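Universal stress protein (Burkholderia pseudomallei, PDB 4WNY) belongs to the universal stress protein A family and probably takes part in the bacterial response to stress, though its precise activity is not established. Local coordinates at residues A[9-14]-A[115-120]. Sequence-based numbering, arbitrary orientation.
Sequences ILVALD and LIVMGT
Ile9 CG2 reaches across to Val117 CG2 at 3.6 Å and also meets Leu115 CD2, the closest apolar packing between strands 9-13 and 115-120. With CG1 beside the backbone N (chi1 -50°), the CG2 methyl is anti to that N and faces the neighbouring strand, while the Ile9 and Leu115 side chains lie side by side and point the same way. Val11 lies on the same face, its CB 4.0 Å from Val117 CB, and Leu29 of helix 17-32 packs on Ile9 and Leu115. Between the two strands, Leu10 is held through both its amide and its carbonyl: N donates to Leu115 O at 2.8 Å, with the donor tilted 20° from the carbonyl plane, and O accepts from Val117 N. Ala12 N continues the ladder to Val117 O at 3.0 Å, a bond with a C=O...N angle of 175°. The first of these parallel strands is the central one of the 3-2-1-4-5 sheet of the universal stress protein fold, an alpha/beta architecture of the HUP clan, and the second is its neighbour; strand 36-43 flanks 9-13, and 146-150 flanks 115-120. On the reverse face the fit between the two segments is looser. Leu10 and Ile116 run side by side with CD2 and CG2 4.2 Å apart, and Ala12 CB stands 4.1 Å from Met118 CG, whose side chain packs against helix 134-141. Past Ala12 the strands splay: Leu13 turns to helix 17-32 and strand 36-43, and exposed Asp14 bonds through OD1 to Ser16 OG, whereas Thr120 packs on Ala135 of helix 134-141.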
loop_
_atom_site.group_PDB
_atom_site.type_symbol
_atom_site.label_atom_id
_atom_site.label_comp_id
_atom_site.label_asym_id
_atom_site.label_seq_id
_atom_site.Cartn_x
_atom_site.Cartn_y
_atom_site.Cartn_z
ATOM N N ILE A 9 0.376 0.874 -12.422
ATOM C CA ILE A 9 -0.269 0.329 -11.234
ATOM C C ILE A 9 -1.153 -0.868 -11.564
ATOM O O ILE A 9 -1.950 -0.826 -12.502
ATOM C CB ILE A 9 -1.129 1.389 -10.526
ATOM C CG1 ILE A 9 -0.324 2.675 -10.308
ATOM C CG2 ILE A 9 -1.660 0.847 -9.209
ATOM C CD1 ILE A 9 -1.143 3.810 -9.730
ATOM N N LEU A 10 -1.014 -1.930 -10.780
ATOM C CA LEU A 10 -1.827 -3.127 -10.947
ATOM C C LEU A 10 -2.832 -3.244 -9.803
ATOM O O LEU A 10 -2.470 -3.101 -8.637
ATOM C CB LEU A 10 -0.931 -4.370 -11.014
ATOM C CG LEU A 10 -1.526 -5.727 -11.406
ATOM C CD1 LEU A 10 -0.447 -6.607 -12.011
ATOM C CD2 LEU A 10 -2.153 -6.428 -10.212
ATOM N N VAL A 11 -4.093 -3.500 -10.141
ATOM C CA VAL A 11 -5.133 -3.707 -9.135
ATOM C C VAL A 11 -5.867 -5.027 -9.386
ATOM O O VAL A 11 -6.326 -5.296 -10.498
ATOM C CB VAL A 11 -6.140 -2.529 -9.107
ATOM C CG1 VAL A 11 -6.633 -2.205 -10.506
ATOM C CG2 VAL A 11 -7.308 -2.830 -8.172
ATOM N N ALA A 12 -5.955 -5.856 -8.351
ATOM C CA ALA A 12 -6.557 -7.178 -8.480
ATOM C C ALA A 12 -8.067 -7.134 -8.285
ATOM O O ALA A 12 -8.555 -6.684 -7.247
ATOM C CB ALA A 12 -5.927 -8.143 -7.486
ATOM N N LEU A 13 -8.803 -7.609 -9.286
ATOM C CA LEU A 13 -10.261 -7.632 -9.225
ATOM C C LEU A 13 -10.797 -9.064 -9.210
ATOM O O LEU A 13 -10.180 -9.976 -9.763
ATOM C CB LEU A 13 -10.855 -6.864 -10.409
ATOM C CG LEU A 13 -10.323 -5.448 -10.656
ATOM C CD1 LEU A 13 -10.981 -4.849 -11.887
ATOM C CD2 LEU A 13 -10.539 -4.554 -9.444
ATOM N N ASP A 14 -11.944 -9.258 -8.568
ATOM C CA ASP A 14 -12.592 -10.564 -8.547
ATOM C C ASP A 14 -14.108 -10.405 -8.584
ATOM O O ASP A 14 -14.847 -11.388 -8.546
ATOM C CB ASP A 14 -12.157 -11.372 -7.316
ATOM C CG ASP A 14 -12.610 -10.749 -6.006
ATOM O OD1 ASP A 14 -12.981 -9.558 -6.001
ATOM O OD2 ASP A 14 -12.588 -11.453 -4.972
ATOM N N LEU A 115 3.640 -1.404 -8.645
ATOM C CA LEU A 115 2.728 -1.355 -7.507
ATOM C C LEU A 115 1.540 -2.289 -7.704
ATOM O O LEU A 115 0.969 -2.358 -8.792
ATOM C CB LEU A 115 2.229 0.073 -7.279
ATOM C CG LEU A 115 1.180 0.252 -6.179
ATOM C CD1 LEU A 115 1.761 -0.112 -4.817
ATOM C CD2 LEU A 115 0.634 1.673 -6.179
ATOM N N ILE A 116 1.171 -3.002 -6.644
ATOM C CA ILE A 116 -0.005 -3.862 -6.666
ATOM C C ILE A 116 -1.041 -3.380 -5.658
ATOM O O ILE A 116 -0.748 -3.241 -4.469
ATOM C CB ILE A 116 0.353 -5.327 -6.356
ATOM C CG1 ILE A 116 1.253 -5.900 -7.450
ATOM C CG2 ILE A 116 -0.910 -6.166 -6.212
ATOM C CD1 ILE A 116 1.656 -7.338 -7.207
ATOM N N VAL A 117 -2.252 -3.126 -6.138
ATOM C CA VAL A 117 -3.329 -2.639 -5.287
ATOM C C VAL A 117 -4.338 -3.750 -5.013
ATOM O O VAL A 117 -4.797 -4.419 -5.938
ATOM C CB VAL A 117 -4.039 -1.432 -5.933
ATOM C CG1 VAL A 117 -5.279 -1.047 -5.139
ATOM C CG2 VAL A 117 -3.076 -0.256 -6.046
ATOM N N MET A 118 -4.673 -3.949 -3.742
ATOM C CA MET A 118 -5.597 -5.006 -3.348
ATOM C C MET A 118 -6.659 -4.522 -2.373
ATOM O O MET A 118 -6.402 -3.654 -1.538
ATOM C CB MET A 118 -4.838 -6.169 -2.713
ATOM C CG MET A 118 -4.658 -7.368 -3.621
ATOM S SD MET A 118 -3.871 -8.712 -2.725
ATOM C CE MET A 118 -2.582 -7.793 -1.892
ATOM N N GLY A 119 -7.852 -5.098 -2.478
ATOM C CA GLY A 119 -8.907 -4.841 -1.516
ATOM C C GLY A 119 -8.840 -5.859 -0.396
ATOM O O GLY A 119 -8.628 -7.046 -0.643
ATOM N N THR A 120 -9.008 -5.399 0.840
ATOM C CA THR A 120 -8.939 -6.287 1.994
ATOM C C THR A 120 -10.125 -6.087 2.932
ATOM O O THR A 120 -11.039 -5.317 2.638
ATOM C CB THR A 120 -7.632 -6.083 2.789
ATOM O OG1 THR A 120 -7.494 -4.700 3.141
ATOM C CG2 THR A 120 -6.428 -6.510 1.963
#